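Long-range contacts in luciferase (Lingulodinium polyedrum, PDB 1VPR), which catalyses the oxidation of dinoflagellate luciferin by molecular oxygen with emission of blue light, here as the third of three homologous luciferase domains: residues P116-E121 with W265-G270; A124-F129 with L136-G141; R208-G213 with S312-L317; C216-S221 with A228-K233. One frame throughout, in Å; residues are numbered along the deposited sequence.

Contact 1: residues P116-E121 with W265-G270; sequences PQLTKE and WEMESG
Leu118 and Trp265 meet because each sets its CG beside its own backbone N and anti to the carbonyl carbon, with chi1 -60° in Leu118 and -82° in Trp265. These torsions lay the Leu118 branches against the indole. Leu118 CD2 sits over one face of the six-membered ring of Trp265, 4.2 Å from the centroid, in a CH-pi contact. Leu118 CG touches Trp265 CZ3 at 3.5 Å. The other branch, CD1, reaches the CE methyl of Met267, a selenomethionine whose chain bends at chi2 and chi3. Pro116 meets the benzo ring obliquely, with Pro116 CG 3.4 Å from Trp265 CZ2.

The backbone adds one nearly straight hydrogen bond. Leu118 N gives to Gly270 O at 2.9 Å. This oxygen also lies in plane at the indole edge. Gln117 folds back, and Gln117 NE2 donates to Leu118 O at 3.0 Å.

Trp265 NE1 bonds to Pro144 O. An alanine in place of Trp265 would probably leave Pro116 and Leu118 without their common surface and Pro144 O without this donor. The contact ties the approach to helix 120-126 to the turn after strand 259-266. It is mainly apolar and buried, with a single backbone hydrogen bond between the segments, which satisfies Leu118 N.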
loop_
_atom_site.group_PDB
_atom_site.type_symbol
_atom_site.label_atom_id
_atom_site.label_comp_id
_atom_site.label_asym_id
_atom_site.label_seq_id
_atom_site.Cartn_x
_atom_site.Cartn_y
_atom_site.Cartn_z
ATOM N N PRO A 116 -13.078 12.964 -7.641
ATOM C CA PRO A 116 -12.568 14.296 -7.294
ATOM C C PRO A 116 -11.121 14.434 -7.754
ATOM O O PRO A 116 -10.444 13.439 -8.019
ATOM C CB PRO A 116 -12.683 14.321 -5.779
ATOM C CG PRO A 116 -12.383 12.874 -5.421
ATOM C CD PRO A 116 -13.193 12.102 -6.450
ATOM N N GLN A 117 -10.646 15.672 -7.832
ATOM C CA GLN A 117 -9.284 15.946 -8.253
ATOM C C GLN A 117 -8.887 17.273 -7.602
ATOM O O GLN A 117 -9.713 18.184 -7.511
ATOM C CB GLN A 117 -9.264 16.052 -9.774
ATOM C CG GLN A 117 -8.138 16.854 -10.370
ATOM C CD GLN A 117 -6.869 16.063 -10.518
ATOM O OE1 GLN A 117 -6.904 14.881 -10.859
ATOM N NE2 GLN A 117 -5.727 16.717 -10.288
ATOM N N LEU A 118 -7.653 17.391 -7.124
ATOM C CA LEU A 118 -7.248 18.653 -6.508
ATOM C C LEU A 118 -6.791 19.612 -7.602
ATOM O O LEU A 118 -6.222 19.198 -8.618
ATOM C CB LEU A 118 -6.109 18.436 -5.503
ATOM C CG LEU A 118 -6.392 17.511 -4.324
ATOM C CD1 LEU A 118 -5.198 17.508 -3.351
ATOM C CD2 LEU A 118 -7.650 17.984 -3.621
ATOM N N THR A 119 -7.035 20.896 -7.395
ATOM C CA THR A 119 -6.634 21.886 -8.382
ATOM C C THR A 119 -5.121 22.082 -8.319
ATOM O O THR A 119 -4.443 21.608 -7.398
ATOM C CB THR A 119 -7.325 23.245 -8.124
ATOM O OG1 THR A 119 -6.778 23.842 -6.939
ATOM C CG2 THR A 119 -8.842 23.054 -7.919
ATOM N N LYS A 120 -4.600 22.790 -9.313
ATOM C CA LYS A 120 -3.173 23.094 -9.425
ATOM C C LYS A 120 -2.684 23.891 -8.213
ATOM O O LYS A 120 -1.564 23.706 -7.715
ATOM C CB LYS A 120 -2.962 23.915 -10.701
ATOM C CG LYS A 120 -1.552 24.443 -10.927
ATOM C CD LYS A 120 -1.526 25.319 -12.191
ATOM C CE LYS A 120 -0.179 25.955 -12.401
ATOM N NZ LYS A 120 -0.203 26.895 -13.557
ATOM N N GLU A 121 -3.534 24.788 -7.740
ATOM C CA GLU A 121 -3.189 25.628 -6.608
ATOM C C GLU A 121 -3.161 24.804 -5.320
ATOM O O GLU A 121 -2.280 24.981 -4.477
ATOM C CB GLU A 121 -4.210 26.767 -6.468
ATOM C CG GLU A 121 -4.041 27.893 -7.482
ATOM C CD GLU A 121 -4.042 27.401 -8.918
ATOM O OE1 GLU A 121 -4.937 26.590 -9.247
ATOM O OE2 GLU A 121 -3.157 27.834 -9.704
ATOM N N TRP A 265 -5.297 9.692 -1.838
ATOM C CA TRP A 265 -4.989 10.959 -2.478
ATOM C C TRP A 265 -3.484 11.047 -2.608
ATOM O O TRP A 265 -2.783 11.047 -1.601
ATOM C CB TRP A 265 -5.456 12.137 -1.628
ATOM C CG TRP A 265 -6.905 12.467 -1.778
ATOM C CD1 TRP A 265 -7.908 12.167 -0.909
ATOM C CD2 TRP A 265 -7.513 13.178 -2.869
ATOM N NE1 TRP A 265 -9.115 12.640 -1.387
ATOM C CE2 TRP A 265 -8.898 13.269 -2.587
ATOM C CE3 TRP A 265 -7.025 13.747 -4.052
ATOM C CZ2 TRP A 265 -9.799 13.912 -3.447
ATOM C CZ3 TRP A 265 -7.933 14.389 -4.916
ATOM C CH2 TRP A 265 -9.294 14.463 -4.601
ATOM N N GLU A 266 -2.996 11.116 -3.842
ATOM C CA GLU A 266 -1.558 11.234 -4.107
ATOM C C GLU A 266 -1.355 12.749 -4.148
ATOM O O GLU A 266 -1.668 13.413 -5.151
ATOM C CB GLU A 266 -1.235 10.589 -5.456
ATOM C CG GLU A 266 0.232 10.624 -5.870
ATOM C CD GLU A 266 0.439 9.967 -7.226
ATOM O OE1 GLU A 266 -0.030 10.557 -8.229
ATOM O OE2 GLU A 266 1.044 8.860 -7.281
HETATM N N MSE A 267 -0.830 13.287 -3.047
HETATM C CA MSE A 267 -0.682 14.715 -2.884
HETATM C C MSE A 267 0.144 15.476 -3.911
HETATM O O MSE A 267 -0.192 16.606 -4.250
HETATM C CB MSE A 267 -0.175 15.015 -1.475
HETATM C CG MSE A 267 -1.061 14.468 -0.340
HETATM SE SE MSE A 267 -2.907 15.016 -0.530
HETATM C CE MSE A 267 -2.598 16.922 -0.770
ATOM N N GLU A 268 1.202 14.881 -4.434
ATOM C CA GLU A 268 2.009 15.613 -5.405
ATOM C C GLU A 268 1.396 15.786 -6.796
ATOM O O GLU A 268 1.874 16.624 -7.574
ATOM C CB GLU A 268 3.382 14.963 -5.521
ATOM C CG GLU A 268 4.184 15.075 -4.252
ATOM C CD GLU A 268 3.616 14.254 -3.106
ATOM O OE1 GLU A 268 3.318 13.059 -3.308
ATOM O OE2 GLU A 268 3.488 14.806 -1.992
ATOM N N SER A 269 0.352 15.015 -7.107
ATOM C CA SER A 269 -0.316 15.085 -8.412
ATOM C C SER A 269 -1.770 15.554 -8.297
ATOM O O SER A 269 -2.395 15.955 -9.287
ATOM C CB SER A 269 -0.294 13.712 -9.072
ATOM O OG SER A 269 -1.169 12.821 -8.390
ATOM N N GLY A 270 -2.302 15.512 -7.083
ATOM C CA GLY A 270 -3.680 15.926 -6.859
ATOM C C GLY A 270 -4.674 14.880 -7.327
ATOM O O GLY A 270 -5.885 15.151 -7.407
#

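Contact 2: residues A124-F129 with L136-G141; sequences AMCKGF and LKLPCG
The Phe129 ring takes Pro139 on one face. Pro139 CD stands 3.6 Å from the centroid of the Phe129 ring, offset toward the rim, in a CH-pi contact. Pro139 CG comes to 3.4 Å from Phe129 CD2. Other groups gather around the ring at oblique angles. Leu136 CB touches Phe129 CZ at 3.6 Å. Lys137 O approaches CE2 and CZ of Phe129. Leu138 CD1 is 3.9 Å from Phe129 CE1, and the two side chains cross at about a right angle. The ring reaches this place because CG is anti to the backbone N, chi1 176°. Tyr131, from the loop between the two segments, meets the ring edge-to-face.

A second cluster is built on sulfur and selenium. Cys126 SG and Cys140 SG are 3.4 Å apart. This is a packing contact and much too long for a disulfide. Cys126 SG also lies 4.0 Å from Leu138 CG. Met125, a selenomethionine with an extended chain, lays its SE alongside Cys140. Met125 O lies 3.6 Å from Pro139 CB. Pro139 is therefore flanked by Phe129 and by the last turn of the helix.

No hydrogen bond crosses between the segments. Each has its own turn instead, type II from Cys126 to Phe129 and type I from Leu138 to Gly141. Leu136 and Leu138 bond to Thr323 of helix 321-324. The arrangement is a type II turn following helix 120-126, with the later loop folded back on it in a small hydrophobic cluster.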
loop_
_atom_site.group_PDB
_atom_site.type_symbol
_atom_site.label_atom_id
_atom_site.label_comp_id
_atom_site.label_asym_id
_atom_site.label_seq_id
_atom_site.Cartn_x
_atom_site.Cartn_y
_atom_site.Cartn_z
ATOM N N ALA A 124 -0.038 22.864 -5.113
ATOM C CA ALA A 124 1.058 23.781 -4.845
ATOM C C ALA A 124 1.136 24.161 -3.368
ATOM O O ALA A 124 2.214 24.226 -2.790
ATOM C CB ALA A 124 0.902 25.045 -5.704
HETATM N N MSE A 125 -0.012 24.412 -2.753
HETATM C CA MSE A 125 -0.045 24.776 -1.335
HETATM C C MSE A 125 0.542 23.704 -0.425
HETATM O O MSE A 125 1.152 24.011 0.603
HETATM C CB MSE A 125 -1.479 25.023 -0.897
HETATM C CG MSE A 125 -2.176 26.100 -1.657
HETATM SE SE MSE A 125 -4.043 26.053 -1.214
HETATM C CE MSE A 125 -4.763 26.718 -2.854
ATOM N N CYS A 126 0.336 22.441 -0.794
ATOM C CA CYS A 126 0.821 21.331 0.015
ATOM C C CYS A 126 2.275 20.970 -0.212
ATOM O O CYS A 126 2.850 20.221 0.575
ATOM C CB CYS A 126 -0.055 20.091 -0.224
ATOM S SG CYS A 126 -1.796 20.330 0.223
ATOM N N LYS A 127 2.876 21.485 -1.282
ATOM C CA LYS A 127 4.277 21.163 -1.559
ATOM C C LYS A 127 5.134 21.547 -0.360
ATOM O O LYS A 127 5.081 22.680 0.105
ATOM C CB LYS A 127 4.772 21.907 -2.813
ATOM C CG LYS A 127 5.043 21.015 -4.008
ATOM C CD LYS A 127 3.754 20.400 -4.554
ATOM C CE LYS A 127 4.018 19.083 -5.286
ATOM N NZ LYS A 127 5.067 19.203 -6.340
ATOM N N GLY A 128 5.907 20.592 0.149
ATOM C CA GLY A 128 6.767 20.855 1.298
ATOM C C GLY A 128 6.112 20.789 2.680
ATOM O O GLY A 128 6.775 21.041 3.696
ATOM N N PHE A 129 4.826 20.448 2.730
ATOM C CA PHE A 129 4.099 20.351 3.990
ATOM C C PHE A 129 4.714 19.260 4.876
ATOM O O PHE A 129 5.290 18.303 4.362
ATOM C CB PHE A 129 2.637 20.023 3.683
ATOM C CG PHE A 129 1.775 19.809 4.899
ATOM C CD1 PHE A 129 1.230 18.548 5.169
ATOM C CD2 PHE A 129 1.447 20.875 5.741
ATOM C CE1 PHE A 129 0.364 18.362 6.261
ATOM C CE2 PHE A 129 0.584 20.699 6.829
ATOM C CZ PHE A 129 0.044 19.434 7.084
ATOM N N LEU A 136 -1.191 19.624 12.412
ATOM C CA LEU A 136 -1.429 20.569 11.313
ATOM C C LEU A 136 -2.590 20.191 10.402
ATOM O O LEU A 136 -2.823 19.022 10.119
ATOM C CB LEU A 136 -0.171 20.694 10.449
ATOM C CG LEU A 136 1.107 21.138 11.155
ATOM C CD1 LEU A 136 2.257 21.186 10.144
ATOM C CD2 LEU A 136 0.906 22.508 11.809
ATOM N N LYS A 137 -3.321 21.190 9.940
ATOM C CA LYS A 137 -4.403 20.951 9.006
ATOM C C LYS A 137 -3.746 20.937 7.628
ATOM O O LYS A 137 -2.774 21.672 7.396
ATOM C CB LYS A 137 -5.407 22.090 9.058
ATOM C CG LYS A 137 -6.077 22.274 10.389
ATOM C CD LYS A 137 -7.083 23.384 10.285
ATOM C CE LYS A 137 -7.767 23.620 11.617
ATOM N NZ LYS A 137 -8.619 24.848 11.538
ATOM N N LEU A 138 -4.260 20.120 6.712
ATOM C CA LEU A 138 -3.693 20.065 5.374
ATOM C C LEU A 138 -3.898 21.470 4.809
ATOM O O LEU A 138 -4.979 22.059 4.947
ATOM C CB LEU A 138 -4.423 19.011 4.534
ATOM C CG LEU A 138 -3.749 18.550 3.243
ATOM C CD1 LEU A 138 -2.412 17.879 3.549
ATOM C CD2 LEU A 138 -4.672 17.571 2.522
ATOM N N PRO A 139 -2.867 22.030 4.171
ATOM C CA PRO A 139 -2.961 23.383 3.607
ATOM C C PRO A 139 -4.093 23.650 2.617
ATOM O O PRO A 139 -4.604 24.762 2.557
ATOM C CB PRO A 139 -1.592 23.583 2.970
ATOM C CG PRO A 139 -0.694 22.781 3.874
ATOM C CD PRO A 139 -1.502 21.498 4.016
ATOM N N CYS A 140 -4.497 22.647 1.843
ATOM C CA CYS A 140 -5.542 22.883 0.854
ATOM C C CYS A 140 -6.953 22.714 1.386
ATOM O O CYS A 140 -7.914 22.701 0.614
ATOM C CB CYS A 140 -5.324 21.989 -0.372
ATOM S SG CYS A 140 -5.204 20.218 -0.053
ATOM N N GLY A 141 -7.090 22.619 2.707
ATOM C CA GLY A 141 -8.414 22.443 3.289
ATOM C C GLY A 141 -8.773 20.970 3.279
ATOM O O GLY A 141 -7.958 20.155 2.839
#

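Contact 3: residues R208-G213 with S312-L317; sequences RINQFG and SDPIPL
Strand 206-212 belongs to the antiparallel beta barrel of this calycin-type luciferase domain, and the loop 312-317 runs past one side of it. Asn210 carries the contact. Asn210 ND2 gives a hydrogen bond to Ser312 O at 2.8 Å, with an N-H...O angle of 166°. The acceptor lies in the plane of the amide. The donor, however, stands well above the carbonyl plane of Ser312, 54° out of it, and not on a lone pair. The other end of the amide meets Pro314: Asn210 OD1 is 3.7 Å from Pro314 CG, and the two side chains cross at about a right angle. One amide group thus grips the loop through a bond on its nitrogen and packs against proline on its oxygen side.

Arg208 adds a looser touch. Its extended chain brings Arg208 CD to 4.0 Å from Ser312 CB, while the guanidinium goes on to Gly68 O, Lys70 O and Pro310 O. Ser312 OG bonds to Glu7 and Asp219.

On the sheet, strand 206-212 lies between strands 163-169 and 215-219. Along the chain, the loop follows strand 297-307 and precedes helix 321-324. It continues over strand 229-233, where Ile315 touches Lys229 and Leu317 touches Thr231.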
loop_
_atom_site.group_PDB
_atom_site.type_symbol
_atom_site.label_atom_id
_atom_site.label_comp_id
_atom_site.label_asym_id
_atom_site.label_seq_id
_atom_site.Cartn_x
_atom_site.Cartn_y
_atom_site.Cartn_z
ATOM N N ARG A 208 0.969 -9.012 5.028
ATOM C CA ARG A 208 0.708 -9.747 6.268
ATOM C C ARG A 208 -0.365 -8.873 6.912
ATOM O O ARG A 208 -0.165 -7.673 7.112
ATOM C CB ARG A 208 1.945 -9.800 7.164
ATOM C CG ARG A 208 3.106 -10.616 6.597
ATOM C CD ARG A 208 4.351 -10.556 7.523
ATOM N NE ARG A 208 5.529 -11.224 6.946
ATOM C CZ ARG A 208 5.893 -12.493 7.162
ATOM N NH1 ARG A 208 6.985 -12.973 6.566
ATOM N NH2 ARG A 208 5.199 -13.283 7.979
ATOM N N ILE A 209 -1.518 -9.451 7.225
ATOM C CA ILE A 209 -2.602 -8.656 7.778
ATOM C C ILE A 209 -3.107 -9.233 9.079
ATOM O O ILE A 209 -3.331 -10.444 9.201
ATOM C CB ILE A 209 -3.798 -8.614 6.791
ATOM C CG1 ILE A 209 -3.366 -8.006 5.470
ATOM C CG2 ILE A 209 -4.971 -7.808 7.382
ATOM C CD1 ILE A 209 -4.456 -8.154 4.358
ATOM N N ASN A 210 -3.270 -8.361 10.056
ATOM C CA ASN A 210 -3.833 -8.736 11.333
ATOM C C ASN A 210 -5.160 -8.028 11.194
ATOM O O ASN A 210 -5.186 -6.809 10.973
ATOM C CB ASN A 210 -3.061 -8.107 12.492
ATOM C CG ASN A 210 -1.952 -9.000 12.997
ATOM O OD1 ASN A 210 -2.186 -9.888 13.826
ATOM N ND2 ASN A 210 -0.745 -8.787 12.488
ATOM N N GLN A 211 -6.254 -8.764 11.309
ATOM C CA GLN A 211 -7.566 -8.138 11.193
ATOM C C GLN A 211 -8.443 -8.478 12.383
ATOM O O GLN A 211 -8.554 -9.644 12.758
ATOM C CB GLN A 211 -8.276 -8.578 9.903
ATOM C CG GLN A 211 -9.786 -8.188 9.898
ATOM C CD GLN A 211 -10.522 -8.509 8.606
ATOM O OE1 GLN A 211 -10.224 -9.489 7.926
ATOM N NE2 GLN A 211 -11.515 -7.687 8.271
ATOM N N PHE A 212 -9.036 -7.453 12.998
ATOM C CA PHE A 212 -9.950 -7.679 14.108
ATOM C C PHE A 212 -11.183 -6.819 13.788
ATOM O O PHE A 212 -11.242 -5.647 14.142
ATOM C CB PHE A 212 -9.340 -7.232 15.436
ATOM C CG PHE A 212 -10.215 -7.561 16.637
ATOM C CD1 PHE A 212 -10.211 -8.843 17.195
ATOM C CD2 PHE A 212 -11.041 -6.578 17.213
ATOM C CE1 PHE A 212 -11.015 -9.148 18.314
ATOM C CE2 PHE A 212 -11.840 -6.872 18.326
ATOM C CZ PHE A 212 -11.821 -8.158 18.874
ATOM N N GLY A 213 -12.152 -7.402 13.099
ATOM C CA GLY A 213 -13.339 -6.640 12.739
ATOM C C GLY A 213 -13.010 -5.537 11.741
ATOM O O GLY A 213 -12.519 -5.806 10.640
ATOM N N SER A 312 3.069 -11.801 12.492
ATOM C CA SER A 312 3.483 -10.420 12.669
ATOM C C SER A 312 2.497 -9.832 13.663
ATOM O O SER A 312 1.314 -10.193 13.654
ATOM C CB SER A 312 3.400 -9.700 11.327
ATOM O OG SER A 312 4.041 -8.433 11.403
ATOM N N ASP A 313 2.965 -8.942 14.526
ATOM C CA ASP A 313 2.092 -8.359 15.548
ATOM C C ASP A 313 1.407 -7.045 15.200
ATOM O O ASP A 313 1.921 -6.258 14.433
ATOM C CB ASP A 313 2.887 -8.118 16.826
ATOM C CG ASP A 313 3.423 -9.397 17.433
ATOM O OD1 ASP A 313 4.508 -9.325 18.061
ATOM O OD2 ASP A 313 2.768 -10.455 17.292
ATOM N N PRO A 314 0.229 -6.797 15.775
ATOM C CA PRO A 314 -0.483 -5.539 15.509
ATOM C C PRO A 314 0.301 -4.404 16.181
ATOM O O PRO A 314 1.181 -4.657 17.014
ATOM C CB PRO A 314 -1.815 -5.721 16.240
ATOM C CG PRO A 314 -2.007 -7.202 16.298
ATOM C CD PRO A 314 -0.614 -7.747 16.528
ATOM N N ILE A 315 -0.007 -3.163 15.824
ATOM C CA ILE A 315 0.599 -2.018 16.497
ATOM C C ILE A 315 -0.625 -1.155 16.860
ATOM O O ILE A 315 -1.725 -1.357 16.298
ATOM C CB ILE A 315 1.609 -1.244 15.615
ATOM C CG1 ILE A 315 0.986 -0.870 14.269
ATOM C CG2 ILE A 315 2.864 -2.091 15.402
ATOM C CD1 ILE A 315 1.798 0.194 13.504
ATOM N N PRO A 316 -0.469 -0.218 17.812
ATOM C CA PRO A 316 -1.562 0.658 18.258
ATOM C C PRO A 316 -2.319 1.369 17.156
ATOM O O PRO A 316 -1.765 1.691 16.097
ATOM C CB PRO A 316 -0.862 1.635 19.186
ATOM C CG PRO A 316 0.223 0.766 19.803
ATOM C CD PRO A 316 0.758 0.040 18.591
ATOM N N LEU A 317 -3.590 1.634 17.421
ATOM C CA LEU A 317 -4.456 2.310 16.449
ATOM C C LEU A 317 -4.155 3.805 16.337
ATOM O O LEU A 317 -3.740 4.436 17.304
ATOM C CB LEU A 317 -5.908 2.121 16.869
ATOM C CG LEU A 317 -7.015 2.778 16.041
ATOM C CD1 LEU A 317 -6.992 2.247 14.600
ATOM C CD2 LEU A 317 -8.370 2.470 16.732
#

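Contact 4: residues C216-S221 with A228-K233; sequences CTVDAS and AKRTWK
Strands 216-219 and 229-233 form an antiparallel hairpin, their axes 4.6 Å apart at closest approach, with Cys216-Trp232 and Val218-Arg230 as the hydrogen-bonded pairs. On the face of these four residues, Cys216 CB sits over the Trp232 ring, 3.8 Å from the centroid of its six-membered part. Cys216 SG meets the ring obliquely.

Arg230 starts with CG between the backbone N and the carbonyl carbon (chi1 79°) and bends twice more, which brings the guanidinium edge to Val218 O of the neighbouring strand. Arg230 NH1 gives to Val218 O at 2.9 Å, and Arg230 N reaches the same oxygen from the opposite face of the carbonyl plane. Ala220 CB covers one face of the guanidinium. NH2 bonds to Arg227 O, and NE pairs with Glu240. A leucine in place of Arg230 would probably cost Val218 O its second donor and leave Glu240 without this charge partner.

On the other face, Thr217 OG1 and Thr231 OG1 probably share a hydrogen bond, and Lys229 NZ forms a salt bridge with Asp219; the places of Thr231 OG1 and Asp219 OD1 are less sure.

Strand 215-219 lies between 229-233 and 206-212. Phe238 and Trp252 pack on Trp232. Asp313 and Ile315 bond to Lys229 and Thr231, and Glu7 also pairs with Lys229.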
loop_
_atom_site.group_PDB
_atom_site.type_symbol
_atom_site.label_atom_id
_atom_site.label_comp_id
_atom_site.label_asym_id
_atom_site.label_seq_id
_atom_site.Cartn_x
_atom_site.Cartn_y
_atom_site.Cartn_z
ATOM N N CYS A 216 -7.406 -3.102 11.283
ATOM C CA CYS A 216 -6.369 -3.980 10.759
ATOM C C CYS A 216 -4.979 -3.390 10.885
ATOM O O CYS A 216 -4.822 -2.174 10.849
ATOM C CB CYS A 216 -6.548 -4.210 9.265
ATOM S SG CYS A 216 -7.973 -5.142 8.735
ATOM N N THR A 217 -3.980 -4.255 10.996
ATOM C CA THR A 217 -2.578 -3.830 10.965
ATOM C C THR A 217 -2.068 -4.534 9.705
ATOM O O THR A 217 -2.312 -5.728 9.507
ATOM C CB THR A 217 -1.792 -4.303 12.158
ATOM O OG1 THR A 217 -2.217 -3.565 13.308
ATOM C CG2 THR A 217 -0.280 -4.058 11.927
ATOM N N VAL A 218 -1.384 -3.800 8.834
ATOM C CA VAL A 218 -0.910 -4.355 7.581
ATOM C C VAL A 218 0.592 -4.151 7.375
ATOM O O VAL A 218 1.104 -3.039 7.505
ATOM C CB VAL A 218 -1.670 -3.711 6.363
ATOM C CG1 VAL A 218 -1.163 -4.285 5.034
ATOM C CG2 VAL A 218 -3.167 -3.949 6.496
ATOM N N ASP A 219 1.287 -5.243 7.087
ATOM C CA ASP A 219 2.714 -5.199 6.798
ATOM C C ASP A 219 2.738 -5.253 5.280
ATOM O O ASP A 219 2.160 -6.172 4.673
ATOM C CB ASP A 219 3.426 -6.414 7.407
ATOM C CG ASP A 219 3.309 -6.433 8.924
ATOM O OD1 ASP A 219 4.055 -5.703 9.588
ATOM O OD2 ASP A 219 2.440 -7.143 9.472
ATOM N N ALA A 220 3.375 -4.250 4.678
ATOM C CA ALA A 220 3.493 -4.114 3.225
ATOM C C ALA A 220 4.964 -3.960 2.849
ATOM O O ALA A 220 5.798 -3.693 3.705
ATOM C CB ALA A 220 2.717 -2.898 2.746
ATOM N N SER A 221 5.270 -4.109 1.565
ATOM C CA SER A 221 6.651 -4.032 1.090
ATOM C C SER A 221 7.358 -2.710 1.338
ATOM O O SER A 221 6.843 -1.635 0.974
ATOM C CB SER A 221 6.692 -4.338 -0.411
ATOM O OG SER A 221 7.988 -4.124 -0.967
ATOM N N ALA A 228 6.914 0.145 7.217
ATOM C CA ALA A 228 6.747 -1.296 7.108
ATOM C C ALA A 228 5.384 -1.770 7.599
ATOM O O ALA A 228 4.779 -2.671 7.011
ATOM C CB ALA A 228 7.873 -2.013 7.915
ATOM N N LYS A 229 4.910 -1.154 8.674
ATOM C CA LYS A 229 3.648 -1.541 9.301
ATOM C C LYS A 229 2.723 -0.367 9.567
ATOM O O LYS A 229 3.175 0.670 10.086
ATOM C CB LYS A 229 3.941 -2.196 10.654
ATOM C CG LYS A 229 4.909 -3.362 10.585
ATOM C CD LYS A 229 5.322 -3.887 11.968
ATOM C CE LYS A 229 4.135 -4.408 12.736
ATOM N NZ LYS A 229 3.757 -5.755 12.250
ATOM N N ARG A 230 1.436 -0.527 9.257
ATOM C CA ARG A 230 0.461 0.533 9.527
ATOM C C ARG A 230 -0.810 -0.106 10.080
ATOM O O ARG A 230 -1.132 -1.259 9.783
ATOM C CB ARG A 230 0.107 1.354 8.262
ATOM C CG ARG A 230 -0.887 0.693 7.288
ATOM C CD ARG A 230 -0.206 -0.259 6.331
ATOM N NE ARG A 230 0.785 0.455 5.517
ATOM C CZ ARG A 230 2.074 0.112 5.438
ATOM N NH1 ARG A 230 2.524 -0.926 6.123
ATOM N NH2 ARG A 230 2.915 0.798 4.668
ATOM N N THR A 231 -1.499 0.637 10.930
ATOM C CA THR A 231 -2.758 0.171 11.509
ATOM C C THR A 231 -3.798 1.238 11.172
ATOM O O THR A 231 -3.530 2.438 11.295
ATOM C CB THR A 231 -2.676 0.048 13.052
ATOM O OG1 THR A 231 -1.757 -0.996 13.405
ATOM C CG2 THR A 231 -4.028 -0.305 13.635
ATOM N N TRP A 232 -4.982 0.810 10.755
ATOM C CA TRP A 232 -6.026 1.767 10.429
ATOM C C TRP A 232 -7.397 1.219 10.792
ATOM O O TRP A 232 -7.534 0.054 11.160
ATOM C CB TRP A 232 -5.969 2.145 8.926
ATOM C CG TRP A 232 -5.727 1.018 7.971
ATOM C CD1 TRP A 232 -4.561 0.755 7.285
ATOM C CD2 TRP A 232 -6.639 -0.040 7.618
ATOM N NE1 TRP A 232 -4.689 -0.394 6.545
ATOM C CE2 TRP A 232 -5.949 -0.907 6.730
ATOM C CE3 TRP A 232 -7.964 -0.341 7.966
ATOM C CZ2 TRP A 232 -6.539 -2.057 6.190
ATOM C CZ3 TRP A 232 -8.554 -1.493 7.426
ATOM C CH2 TRP A 232 -7.840 -2.334 6.552
ATOM N N LYS A 233 -8.416 2.067 10.714
ATOM C CA LYS A 233 -9.771 1.625 11.018
ATOM C C LYS A 233 -10.704 2.065 9.885
ATOM O O LYS A 233 -10.549 3.162 9.317
ATOM C CB LYS A 233 -10.250 2.203 12.364
ATOM C CG LYS A 233 -11.715 1.834 12.713
ATOM C CD LYS A 233 -12.119 2.353 14.112
ATOM C CE LYS A 233 -13.560 1.966 14.422
ATOM N NZ LYS A 233 -13.860 2.040 15.876
HETATM O O HOH W 1 6.813 -4.770 5.888
#

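How the contacts relate
Contacts 1 and 2 form one neighbourhood, and contacts 3 and 4 another, with the centres of contacts 1 and 3 about 30 Å apart. The first pair shares helix 120-126 and is joined by the Met267 methyl, which packs on Cys126 and Leu138. Both are mainly apolar, but contact 1 is buried and contact 2 only partly so. The second pair is more polar and mostly buried. Asn210 O probably bonds to Thr217 N, linking neighbouring strands of one sheet. Contact 4 has regular strand pairing, contact 3 a single side-chain hydrogen bond to a loop. Contacts 1, 3 and 4 all reach the large sheet; contact 2 joins a helix end and a loop.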